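Local atomic coordinates of uncharacterized lipoprotein GfcB (Escherichia coli K12, PDB entry 2IN5), a protein that is of unknown function but, as a membrane-attached lipoprotein related to group 4 capsule proteins, may take part in handling capsular polysaccharide. Residues Thr36-Leu39 / Gln45-Phe48; Val49-Ile54 / Ser59-Gln64; Gly74-Thr79 / Asn84-Val89; Glu136-Ala141 / Thr166-Ser171. All blocks are in the same frame, centred on the assembly; numbering follows the deposited sequence.

Interaction 1 (Thr36-Leu39 / Gln45-Phe48)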
loop_
_atom_site.group_PDB
_atom_site.type_symbol
_atom_site.label_atom_id
_atom_site.label_comp_id
_atom_site.label_asym_id
_atom_site.label_seq_id
_atom_site.Cartn_x
_atom_site.Cartn_y
_atom_site.Cartn_z
ATOM N N THR A 36 11.966 7.246 8.224
ATOM C CA THR A 36 11.016 8.021 8.999
ATOM C C THR A 36 11.093 9.459 8.545
ATOM O O THR A 36 11.980 9.822 7.783
ATOM C CB THR A 36 11.301 7.905 10.517
ATOM O OG1 THR A 36 12.639 8.334 10.799
ATOM C CG2 THR A 36 11.143 6.459 10.974
HETATM N N MSE A 37 10.169 10.279 9.021
HETATM C CA MSE A 37 10.105 11.667 8.604
HETATM C C MSE A 37 9.437 12.599 9.643
HETATM O O MSE A 37 8.622 12.163 10.464
HETATM C CB MSE A 37 9.319 11.697 7.290
HETATM C CG MSE A 37 8.957 13.068 6.767
HETATM SE SE MSE A 37 7.111 13.103 6.151
HETATM C CE MSE A 37 7.267 11.862 4.677
ATOM N N TYR A 38 9.797 13.879 9.605
ATOM C CA TYR A 38 9.191 14.875 10.482
ATOM C C TYR A 38 8.259 15.666 9.585
ATOM O O TYR A 38 8.695 16.259 8.602
ATOM C CB TYR A 38 10.242 15.814 11.088
ATOM C CG TYR A 38 10.891 15.266 12.339
ATOM C CD1 TYR A 38 12.255 15.447 12.580
ATOM C CD2 TYR A 38 10.155 14.521 13.258
ATOM C CE1 TYR A 38 12.873 14.887 13.704
ATOM C CE2 TYR A 38 10.762 13.963 14.381
ATOM C CZ TYR A 38 12.118 14.147 14.595
ATOM O OH TYR A 38 12.714 13.570 15.686
ATOM N N LEU A 39 6.972 15.655 9.911
ATOM C CA LEU A 39 5.982 16.371 9.117
ATOM C C LEU A 39 5.524 17.640 9.814
ATOM O O LEU A 39 5.322 17.656 11.023
ATOM C CB LEU A 39 4.762 15.478 8.861
ATOM C CG LEU A 39 3.544 16.192 8.260
ATOM C CD1 LEU A 39 3.925 16.773 6.907
ATOM C CD2 LEU A 39 2.369 15.227 8.111
ATOM N N GLN A 45 2.686 22.069 14.364
ATOM C CA GLN A 45 3.602 21.303 15.187
ATOM C C GLN A 45 4.159 20.089 14.455
ATOM O O GLN A 45 3.449 19.404 13.729
ATOM C CB GLN A 45 2.891 20.859 16.466
ATOM C CG GLN A 45 3.796 20.154 17.450
ATOM C CD GLN A 45 4.913 21.049 17.958
ATOM O OE1 GLN A 45 5.918 20.564 18.483
ATOM N NE2 GLN A 45 4.737 22.364 17.815
ATOM N N ARG A 46 5.440 19.832 14.661
ATOM C CA ARG A 46 6.113 18.710 14.033
ATOM C C ARG A 46 5.604 17.371 14.548
ATOM O O ARG A 46 5.481 17.172 15.757
ATOM C CB ARG A 46 7.611 18.811 14.293
ATOM C CG ARG A 46 8.357 17.532 14.029
ATOM C CD ARG A 46 9.531 17.380 14.977
ATOM N NE ARG A 46 10.632 18.272 14.644
ATOM C CZ ARG A 46 11.834 18.208 15.208
ATOM N NH1 ARG A 46 12.083 17.292 16.138
ATOM N NH2 ARG A 46 12.792 19.047 14.833
ATOM N N ILE A 47 5.302 16.454 13.634
ATOM C CA ILE A 47 4.844 15.128 14.030
ATOM C C ILE A 47 5.738 14.087 13.380
ATOM O O ILE A 47 6.291 14.312 12.299
ATOM C CB ILE A 47 3.385 14.845 13.605
ATOM C CG1 ILE A 47 3.302 14.664 12.093
ATOM C CG2 ILE A 47 2.483 16.004 14.021
ATOM C CD1 ILE A 47 1.994 14.112 11.636
ATOM N N PHE A 48 5.867 12.945 14.045
ATOM C CA PHE A 48 6.691 11.846 13.571
ATOM C C PHE A 48 5.872 10.903 12.695
ATOM O O PHE A 48 4.805 10.443 13.097
ATOM C CB PHE A 48 7.252 11.076 14.761
ATOM C CG PHE A 48 8.404 10.190 14.415
ATOM C CD1 PHE A 48 9.603 10.738 13.978
ATOM C CD2 PHE A 48 8.295 8.812 14.516
ATOM C CE1 PHE A 48 10.683 9.926 13.645
ATOM C CE2 PHE A 48 9.366 7.988 14.187
ATOM C CZ PHE A 48 10.564 8.549 13.752
#

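Interaction 2 (Val49-Ile54 / Ser59-Gln64)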
loop_
_atom_site.group_PDB
_atom_site.type_symbol
_atom_site.label_atom_id
_atom_site.label_comp_id
_atom_site.label_asym_id
_atom_site.label_seq_id
_atom_site.Cartn_x
_atom_site.Cartn_y
_atom_site.Cartn_z
ATOM N N VAL A 49 6.386 10.616 11.501
ATOM C CA VAL A 49 5.718 9.736 10.542
ATOM C C VAL A 49 6.690 8.621 10.123
ATOM O O VAL A 49 7.892 8.838 10.051
ATOM C CB VAL A 49 5.267 10.558 9.304
ATOM C CG1 VAL A 49 4.630 9.660 8.276
ATOM C CG2 VAL A 49 4.289 11.640 9.728
ATOM N N VAL A 50 6.173 7.430 9.854
ATOM C CA VAL A 50 7.025 6.315 9.474
ATOM C C VAL A 50 6.679 5.815 8.062
ATOM O O VAL A 50 5.546 5.976 7.609
ATOM C CB VAL A 50 6.872 5.162 10.511
ATOM C CG1 VAL A 50 5.443 4.660 10.528
ATOM C CG2 VAL A 50 7.813 4.029 10.196
ATOM N N LEU A 51 7.649 5.229 7.357
ATOM C CA LEU A 51 7.389 4.721 6.009
ATOM C C LEU A 51 6.867 3.317 6.142
ATOM O O LEU A 51 7.609 2.392 6.476
ATOM C CB LEU A 51 8.661 4.718 5.144
ATOM C CG LEU A 51 8.598 4.060 3.749
ATOM C CD1 LEU A 51 7.500 4.699 2.887
ATOM C CD2 LEU A 51 9.953 4.215 3.073
ATOM N N GLY A 52 5.575 3.162 5.883
ATOM C CA GLY A 52 4.959 1.856 5.991
ATOM C C GLY A 52 5.274 0.941 4.824
ATOM O O GLY A 52 5.659 -0.203 5.030
ATOM N N TYR A 53 5.125 1.434 3.598
ATOM C CA TYR A 53 5.380 0.590 2.440
ATOM C C TYR A 53 5.476 1.361 1.143
ATOM O O TYR A 53 5.115 2.537 1.078
ATOM C CB TYR A 53 4.285 -0.469 2.335
ATOM C CG TYR A 53 2.891 0.085 2.554
ATOM C CD1 TYR A 53 2.180 0.682 1.514
ATOM C CD2 TYR A 53 2.293 0.029 3.811
ATOM C CE1 TYR A 53 0.905 1.207 1.722
ATOM C CE2 TYR A 53 1.022 0.553 4.029
ATOM C CZ TYR A 53 0.335 1.137 2.984
ATOM O OH TYR A 53 -0.929 1.632 3.206
ATOM N N ILE A 54 5.976 0.701 0.107
ATOM C CA ILE A 54 6.119 1.362 -1.189
ATOM C C ILE A 54 5.406 0.580 -2.278
ATOM O O ILE A 54 5.565 -0.630 -2.384
ATOM C CB ILE A 54 7.607 1.521 -1.576
ATOM C CG1 ILE A 54 8.371 2.205 -0.431
ATOM C CG2 ILE A 54 7.731 2.333 -2.852
ATOM C CD1 ILE A 54 9.873 2.279 -0.654
ATOM N N SER A 59 5.984 6.170 -2.110
ATOM C CA SER A 59 6.265 5.958 -0.694
ATOM C C SER A 59 5.061 6.329 0.157
ATOM O O SER A 59 4.614 7.472 0.126
ATOM C CB SER A 59 7.461 6.808 -0.257
ATOM O OG SER A 59 8.650 6.419 -0.920
ATOM N N LYS A 60 4.532 5.376 0.916
ATOM C CA LYS A 60 3.376 5.667 1.768
ATOM C C LYS A 60 3.770 5.775 3.238
ATOM O O LYS A 60 4.096 4.774 3.866
ATOM C CB LYS A 60 2.305 4.588 1.618
ATOM C CG LYS A 60 1.474 4.699 0.359
ATOM C CD LYS A 60 2.174 4.127 -0.847
ATOM C CE LYS A 60 1.252 4.188 -2.057
ATOM N NZ LYS A 60 -0.052 3.524 -1.779
ATOM N N TRP A 61 3.721 6.994 3.769
ATOM C CA TRP A 61 4.074 7.269 5.159
ATOM C C TRP A 61 2.848 7.294 6.077
ATOM O O TRP A 61 1.822 7.888 5.753
ATOM C CB TRP A 61 4.807 8.605 5.253
ATOM C CG TRP A 61 5.904 8.750 4.245
ATOM C CD1 TRP A 61 5.761 9.010 2.912
ATOM C CD2 TRP A 61 7.314 8.630 4.480
ATOM N NE1 TRP A 61 6.991 9.061 2.301
ATOM C CE2 TRP A 61 7.963 8.832 3.239
ATOM C CE3 TRP A 61 8.090 8.371 5.615
ATOM C CZ2 TRP A 61 9.357 8.786 3.101
ATOM C CZ3 TRP A 61 9.477 8.323 5.483
ATOM C CH2 TRP A 61 10.096 8.531 4.231
ATOM N N LEU A 62 2.970 6.652 7.232
ATOM C CA LEU A 62 1.876 6.565 8.190
ATOM C C LEU A 62 2.145 7.282 9.502
ATOM O O LEU A 62 3.216 7.138 10.080
ATOM C CB LEU A 62 1.596 5.099 8.486
ATOM C CG LEU A 62 1.165 4.279 7.274
ATOM C CD1 LEU A 62 1.240 2.805 7.598
ATOM C CD2 LEU A 62 -0.237 4.692 6.868
ATOM N N SER A 63 1.164 8.034 9.991
ATOM C CA SER A 63 1.331 8.739 11.260
ATOM C C SER A 63 0.767 7.895 12.403
ATOM O O SER A 63 0.371 6.745 12.199
ATOM C CB SER A 63 0.614 10.085 11.219
ATOM O OG SER A 63 -0.783 9.896 11.280
ATOM N N GLN A 64 0.736 8.464 13.606
ATOM C CA GLN A 64 0.209 7.751 14.771
ATOM C C GLN A 64 -1.319 7.656 14.702
ATOM O O GLN A 64 -1.902 6.660 15.127
ATOM C CB GLN A 64 0.618 8.463 16.062
ATOM C CG GLN A 64 0.324 7.658 17.321
ATOM C CD GLN A 64 0.571 8.446 18.600
ATOM O OE1 GLN A 64 1.648 9.006 18.801
ATOM N NE2 GLN A 64 -0.430 8.487 19.473
#

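Interaction 3 (Gly74-Thr79 / Asn84-Val89)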
loop_
_atom_site.group_PDB
_atom_site.type_symbol
_atom_site.label_atom_id
_atom_site.label_comp_id
_atom_site.label_asym_id
_atom_site.label_seq_id
_atom_site.Cartn_x
_atom_site.Cartn_y
_atom_site.Cartn_z
ATOM N N GLY A 74 10.477 13.291 -1.956
ATOM C CA GLY A 74 10.147 14.575 -1.360
ATOM C C GLY A 74 8.938 15.299 -1.915
ATOM O O GLY A 74 8.447 16.245 -1.290
ATOM N N ARG A 75 8.467 14.871 -3.085
ATOM C CA ARG A 75 7.310 15.493 -3.719
ATOM C C ARG A 75 6.024 14.917 -3.158
ATOM O O ARG A 75 5.851 13.697 -3.103
ATOM C CB ARG A 75 7.323 15.260 -5.236
ATOM C CG ARG A 75 6.149 15.915 -5.963
ATOM C CD ARG A 75 6.279 17.430 -5.971
ATOM N NE ARG A 75 7.274 17.871 -6.936
ATOM C CZ ARG A 75 7.570 19.142 -7.198
ATOM N NH1 ARG A 75 6.952 20.128 -6.561
ATOM N NH2 ARG A 75 8.482 19.425 -8.123
ATOM N N LEU A 76 5.117 15.794 -2.753
ATOM C CA LEU A 76 3.838 15.356 -2.215
ATOM C C LEU A 76 2.895 15.067 -3.380
ATOM O O LEU A 76 2.630 15.944 -4.216
ATOM C CB LEU A 76 3.243 16.434 -1.317
ATOM C CG LEU A 76 1.987 15.966 -0.588
ATOM C CD1 LEU A 76 2.323 14.777 0.315
ATOM C CD2 LEU A 76 1.420 17.113 0.217
ATOM N N LEU A 77 2.410 13.830 -3.427
ATOM C CA LEU A 77 1.507 13.387 -4.479
ATOM C C LEU A 77 0.079 13.113 -4.017
ATOM O O LEU A 77 -0.859 13.195 -4.813
ATOM C CB LEU A 77 2.055 12.125 -5.129
ATOM C CG LEU A 77 3.426 12.279 -5.789
ATOM C CD1 LEU A 77 3.937 10.909 -6.141
ATOM C CD2 LEU A 77 3.341 13.183 -7.027
ATOM N N LYS A 78 -0.096 12.780 -2.743
ATOM C CA LYS A 78 -1.432 12.492 -2.240
ATOM C C LYS A 78 -1.442 12.346 -0.723
ATOM O O LYS A 78 -0.463 11.896 -0.138
ATOM C CB LYS A 78 -1.945 11.203 -2.893
ATOM C CG LYS A 78 -3.382 10.827 -2.570
ATOM C CD LYS A 78 -3.690 9.420 -3.055
ATOM C CE LYS A 78 -5.037 8.931 -2.542
ATOM N NZ LYS A 78 -5.084 7.430 -2.482
ATOM N N THR A 79 -2.539 12.749 -0.092
ATOM C CA THR A 79 -2.681 12.617 1.357
ATOM C C THR A 79 -4.037 11.997 1.674
ATOM O O THR A 79 -4.979 12.102 0.887
ATOM C CB THR A 79 -2.566 13.974 2.110
ATOM O OG1 THR A 79 -3.595 14.873 1.670
ATOM C CG2 THR A 79 -1.197 14.603 1.878
ATOM N N ASN A 84 -7.534 18.623 5.275
ATOM C CA ASN A 84 -7.579 18.903 3.849
ATOM C C ASN A 84 -6.610 17.945 3.183
ATOM O O ASN A 84 -5.500 17.739 3.677
ATOM C CB ASN A 84 -7.177 20.349 3.574
ATOM C CG ASN A 84 -8.120 21.339 4.216
ATOM O OD1 ASN A 84 -9.316 21.079 4.331
ATOM N ND2 ASN A 84 -7.596 22.486 4.621
ATOM N N ASN A 85 -7.026 17.373 2.057
ATOM C CA ASN A 85 -6.211 16.387 1.359
ATOM C C ASN A 85 -5.847 16.698 -0.083
ATOM O O ASN A 85 -6.615 17.315 -0.812
ATOM C CB ASN A 85 -6.925 15.036 1.376
ATOM C CG ASN A 85 -7.122 14.493 2.773
ATOM O OD1 ASN A 85 -6.163 14.193 3.468
ATOM N ND2 ASN A 85 -8.377 14.356 3.186
ATOM N N LEU A 86 -4.661 16.267 -0.491
ATOM C CA LEU A 86 -4.251 16.446 -1.871
ATOM C C LEU A 86 -4.837 15.183 -2.495
ATOM O O LEU A 86 -4.565 14.075 -2.030
ATOM C CB LEU A 86 -2.721 16.475 -1.976
ATOM C CG LEU A 86 -2.092 16.402 -3.374
ATOM C CD1 LEU A 86 -2.511 17.573 -4.246
ATOM C CD2 LEU A 86 -0.586 16.369 -3.205
ATOM N N LEU A 87 -5.650 15.336 -3.529
ATOM C CA LEU A 87 -6.287 14.170 -4.121
ATOM C C LEU A 87 -5.597 13.606 -5.343
ATOM O O LEU A 87 -5.654 12.404 -5.598
ATOM C CB LEU A 87 -7.752 14.481 -4.461
ATOM C CG LEU A 87 -8.660 14.845 -3.283
ATOM C CD1 LEU A 87 -10.085 15.054 -3.778
ATOM C CD2 LEU A 87 -8.617 13.731 -2.235
ATOM N N GLU A 88 -4.952 14.461 -6.113
ATOM C CA GLU A 88 -4.287 13.964 -7.292
ATOM C C GLU A 88 -3.305 14.958 -7.828
ATOM O O GLU A 88 -3.432 16.159 -7.609
ATOM C CB GLU A 88 -5.293 13.633 -8.408
ATOM C CG GLU A 88 -4.629 12.906 -9.580
ATOM C CD GLU A 88 -5.469 12.791 -10.870
ATOM O OE1 GLU A 88 -5.108 11.930 -11.705
ATOM O OE2 GLU A 88 -6.451 13.544 -11.074
ATOM N N VAL A 89 -2.299 14.428 -8.509
ATOM C CA VAL A 89 -1.297 15.235 -9.170
ATOM C C VAL A 89 -1.113 14.493 -10.485
ATOM O O VAL A 89 -0.924 13.281 -10.495
ATOM C CB VAL A 89 0.045 15.274 -8.412
ATOM C CG1 VAL A 89 1.027 16.159 -9.181
ATOM C CG2 VAL A 89 -0.152 15.812 -7.005
#

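Interaction 4 (Glu136-Ala141 / Thr166-Ser171)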
loop_
_atom_site.group_PDB
_atom_site.type_symbol
_atom_site.label_atom_id
_atom_site.label_comp_id
_atom_site.label_asym_id
_atom_site.label_seq_id
_atom_site.Cartn_x
_atom_site.Cartn_y
_atom_site.Cartn_z
ATOM N N GLU A 136 24.335 23.633 0.522
ATOM C CA GLU A 136 23.926 23.845 1.897
ATOM C C GLU A 136 24.047 22.553 2.670
ATOM O O GLU A 136 23.727 21.481 2.162
ATOM C CB GLU A 136 22.483 24.335 2.004
ATOM C CG GLU A 136 22.263 25.043 3.341
ATOM C CD GLU A 136 20.808 25.272 3.711
ATOM O OE1 GLU A 136 19.992 25.641 2.827
ATOM O OE2 GLU A 136 20.487 25.105 4.913
ATOM N N THR A 137 24.523 22.657 3.902
ATOM C CA THR A 137 24.667 21.493 4.757
ATOM C C THR A 137 23.593 21.571 5.834
ATOM O O THR A 137 23.434 22.599 6.501
ATOM C CB THR A 137 26.061 21.457 5.427
ATOM O OG1 THR A 137 27.069 21.309 4.417
ATOM C CG2 THR A 137 26.160 20.297 6.415
ATOM N N LEU A 138 22.858 20.477 5.995
ATOM C CA LEU A 138 21.793 20.395 6.987
ATOM C C LEU A 138 22.185 19.369 8.024
ATOM O O LEU A 138 22.866 18.396 7.715
ATOM C CB LEU A 138 20.482 19.938 6.335
ATOM C CG LEU A 138 19.853 20.762 5.207
ATOM C CD1 LEU A 138 18.584 20.081 4.720
ATOM C CD2 LEU A 138 19.551 22.155 5.712
ATOM N N ASN A 139 21.760 19.588 9.261
ATOM C CA ASN A 139 22.045 18.632 10.312
ATOM C C ASN A 139 20.722 17.955 10.608
ATOM O O ASN A 139 19.769 18.597 11.044
ATOM C CB ASN A 139 22.572 19.325 11.565
ATOM C CG ASN A 139 22.888 18.339 12.668
ATOM O OD1 ASN A 139 22.029 17.992 13.488
ATOM N ND2 ASN A 139 24.120 17.846 12.669
ATOM N N ILE A 140 20.672 16.654 10.353
ATOM C CA ILE A 140 19.460 15.880 10.535
ATOM C C ILE A 140 19.749 14.632 11.347
ATOM O O ILE A 140 20.564 13.797 10.944
ATOM C CB ILE A 140 18.890 15.447 9.165
ATOM C CG1 ILE A 140 18.543 16.683 8.332
ATOM C CG2 ILE A 140 17.698 14.534 9.363
ATOM C CD1 ILE A 140 18.347 16.397 6.858
ATOM N N ALA A 141 19.064 14.494 12.479
ATOM C CA ALA A 141 19.270 13.346 13.350
ATOM C C ALA A 141 20.726 13.335 13.795
ATOM O O ALA A 141 21.345 12.276 13.914
ATOM C CB ALA A 141 18.928 12.053 12.619
ATOM N N THR A 166 10.971 24.571 -1.964
ATOM C CA THR A 166 12.405 24.348 -1.852
ATOM C C THR A 166 12.660 22.877 -1.567
ATOM O O THR A 166 11.944 22.256 -0.786
ATOM C CB THR A 166 13.012 25.218 -0.727
ATOM O OG1 THR A 166 12.657 26.590 -0.944
ATOM C CG2 THR A 166 14.532 25.107 -0.723
ATOM N N PHE A 167 13.676 22.318 -2.220
ATOM C CA PHE A 167 14.024 20.912 -2.047
ATOM C C PHE A 167 15.523 20.761 -1.793
ATOM O O PHE A 167 16.339 21.187 -2.605
ATOM C CB PHE A 167 13.635 20.121 -3.305
ATOM C CG PHE A 167 12.170 20.181 -3.631
ATOM C CD1 PHE A 167 11.265 19.337 -2.994
ATOM C CD2 PHE A 167 11.686 21.118 -4.541
ATOM C CE1 PHE A 167 9.896 19.426 -3.255
ATOM C CE2 PHE A 167 10.326 21.217 -4.806
ATOM C CZ PHE A 167 9.424 20.367 -4.161
ATOM N N TRP A 168 15.871 20.159 -0.661
ATOM C CA TRP A 168 17.264 19.922 -0.285
ATOM C C TRP A 168 17.664 18.519 -0.704
ATOM O O TRP A 168 17.244 17.535 -0.090
ATOM C CB TRP A 168 17.425 20.070 1.214
ATOM C CG TRP A 168 17.410 21.486 1.641
ATOM C CD1 TRP A 168 18.487 22.307 1.779
ATOM C CD2 TRP A 168 16.258 22.266 1.984
ATOM N NE1 TRP A 168 18.082 23.554 2.193
ATOM C CE2 TRP A 168 16.718 23.554 2.331
ATOM C CE3 TRP A 168 14.881 22.000 2.037
ATOM C CZ2 TRP A 168 15.850 24.577 2.728
ATOM C CZ3 TRP A 168 14.016 23.023 2.435
ATOM C CH2 TRP A 168 14.506 24.292 2.776
ATOM N N VAL A 169 18.497 18.439 -1.740
ATOM C CA VAL A 169 18.926 17.158 -2.302
ATOM C C VAL A 169 20.331 16.703 -1.917
ATOM O O VAL A 169 21.275 17.483 -1.953
ATOM C CB VAL A 169 18.872 17.206 -3.850
ATOM C CG1 VAL A 169 19.195 15.842 -4.429
ATOM C CG2 VAL A 169 17.510 17.693 -4.306
ATOM N N ASP A 170 20.459 15.429 -1.571
ATOM C CA ASP A 170 21.753 14.857 -1.240
ATOM C C ASP A 170 22.555 14.840 -2.549
ATOM O O ASP A 170 22.242 14.074 -3.455
ATOM C CB ASP A 170 21.582 13.435 -0.722
ATOM C CG ASP A 170 22.899 12.807 -0.306
ATOM O OD1 ASP A 170 23.794 12.641 -1.162
ATOM O OD2 ASP A 170 23.033 12.488 0.888
ATOM N N SER A 171 23.592 15.671 -2.631
ATOM C CA SER A 171 24.413 15.803 -3.836
ATOM C C SER A 171 25.116 14.544 -4.354
ATOM O O SER A 171 25.738 14.586 -5.411
ATOM C CB SER A 171 25.463 16.897 -3.617
ATOM O OG SER A 171 26.376 16.526 -2.599
#

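Interaction 1 (Thr36-Leu39 / Gln45-Phe48)
Backbone pairing and ring packing join Tyr38 and Leu39 to Phe48 and Ile47, where strands 36-41 and 47-55 run antiparallel close to the turn between them. Leu39 and Ile47 form the hydrogen-bonded pair: Leu39 N gives to Ile47 O at 2.8 Å, and Ile47 N returns the bond to Leu39 O at 2.9 Å. Tyr38 and Phe48, next to them, are the non-hydrogen-bonded pair. The two strands make a beta hairpin, and on the face that carries the two rings Arg46 leaves with CG anti to its backbone N (chi1 164°); bends further along the chain lay its guanidinium flat on the phenol, the planes 16° apart. This is a cation-pi stack, with Arg46 CZ 3.9 Å from the centroid of the Tyr38 ring. Arg46 CD sits over the same ring, 3.6 Å from its centroid, and adds a CH-pi contact. Tyr38 CE2 comes to the edge of the Phe48 ring, 3.5 Å from Phe48 CD1, with the two planes inclined at 62°. At the far end of that ring, Phe48 CZ lies 3.4 Å from Thr36 CB. Ile29 of helix 26-31 touches both aromatic residues. On the other face Leu39 and Ile47 stand flank to flank, Leu39 CB being 3.6 Å from Ile47 CG1.

Interaction 2 (Val49-Ile54 / Ser59-Gln64)
Leu51 sits on one face of the Trp61 indole, its CB 3.9 Å from the centroid of the six-membered ring of Trp61 in a CH-pi contact. Val49 presses on the stem of the tryptophan, Val49 CG1 3.2 Å from Trp61 CB. On the opposite face of this hairpin Tyr53 stands with CG between its backbone N and carbonyl carbon (chi1 44°), which brings its ring alongside the aliphatic part of Lys60, Tyr53 CE1 lying 3.7 Å from Lys60 CB. The backbone holds these groups in place. Val50 and Leu62 exchange two bonds, Val50 N to Leu62 O at 3.0 Å and Leu62 N to Val50 O at 2.7 Å. The register then slips by one residue. Gly52 N gives to Lys60 O at 3.0 Å and Lys60 N gives to Tyr53 O at 2.9 Å, so that both Gly52 and Tyr53 face Lys60 in a classic beta bulge. A side chain on Gly52 would run into Leu62 CD1. Further out, Thr71 OG1 is hydrogen-bonded to Trp61 NE1, and Lys60 NZ forms a salt bridge with Glu55. Tyr53 stacks on Tyr53 of the second subunit, and Ser59 OG is hydrogen-bonded to Gln5 of that subunit. The hairpin thus packs within its own subunit and also meets the second one, and the Glu55 carboxylate probably helps to keep the Lys60 ammonium charged.

Interaction 3 (Gly74-Thr79 / Asn84-Val89)
Thr79 and Leu86 hold the tight end of this contact, where the end of strand 75-80 meets the start of strand 86-89. Thr79 N gives to a lone pair of Leu86 O at 3.1 Å. In the other direction Leu86 N gives not to a backbone oxygen but to the hydroxyl, Thr79 OG1, at 2.8 Å. That hydroxyl stands between its own backbone N and carbonyl carbon (chi1 60°), from where it also donates to Asn85 OD1 at 3.2 Å. The amide oxygen of Asn85 takes a second bond from Leu82 N in the connecting turn. With a valine at Thr79, Leu86 N would probably be left without its acceptor and Asn85 OD1 with one donor fewer. Leu86 points at the other strand and runs counter to Leu76, Leu86 CD2 lying 3.7 Å from Leu76 CG. On the outer flank beside Leu86, Lys78 CG comes 3.5 Å from Leu86 O before the rest of the lysine leads away. At the other end Leu77 CD2 meets Val89 CB at 4.1 Å, while Val89 CG2 packs 3.5 Å from Leu77 O. The looser, solvent side is that of exposed Glu88 and outward-turned Leu87. Both strands carry a classic beta bulge, Leu77 and Lys78 facing Val70, Leu87 and Glu88 facing Leu114. Strands 75-80 and 86-89 are the outermost in the antiparallel order, and their meeting is consistent with a barrel-like closure. The seam has one backbone bond, and its second partner for Leu86 N is a side-chain hydroxyl, acceptor and donor at once.

Interaction 4 (Glu136-Ala141 / Thr166-Ser171)
Trp168 sets its indole with CG beside the backbone N (chi1 -75°), opposite the carbonyl carbon, while Glu136 extends with CG anti to the backbone N (chi1 -158°), and these two settings bring carboxylate and pyrrole N-H together. Trp168 NE1 gives to Glu136 OE1 at 2.9 Å along an almost straight line (172° at the hydrogen). The oxygen lies in the plane of the indole, at its edge; the N-H comes from well above the carboxylate plane, and the two flat groups stand nearly perpendicular. Leu138, two residues on, covers a face of the indole: its CD1 is 3.9 Å from the centroid of the five-membered ring of Trp168, a CH-pi contact, and 3.6 Å from Trp168 CG. Thr166 CG2 lies over the opposite face, 3.6 Å from the ring plane. In this antiparallel beta structure the contact spans next-but-one strands, 120-140 and 161-170; strand 143-156 runs between them and bonds to both, Cys147 to Glu136 and Trp150 to Phe167. A phenylalanine in place of Trp168 would probably leave Glu136 OE1 without its N-H mate and Leu138 CD1 with less ring to rest on. Gln178 and Arg180 of strand 176-182 also touch the tryptophan side chain.

Interactions 1 and 2 share strand 47-55 and are joined directly: Met37 N lies 2.9 Å from Val49 O, a probable hydrogen bond, and the selenomethionine methyl, Met37 CE, packs 3.2 Å from Trp61 CD2. Three strands are thus tied side by side, and interaction 2 alone of the four also reaches the second subunit. Interaction 3 stands apart from both, its nearest atoms about 7 Å from interaction 1 and about 6 Å from interaction 2. Interactions 3 and 4 lie on opposite sides of the chain's centre, with centres about 22 Å apart, yet they meet where Arg75 NH1 packs 3.5 Å from Phe167 CZ.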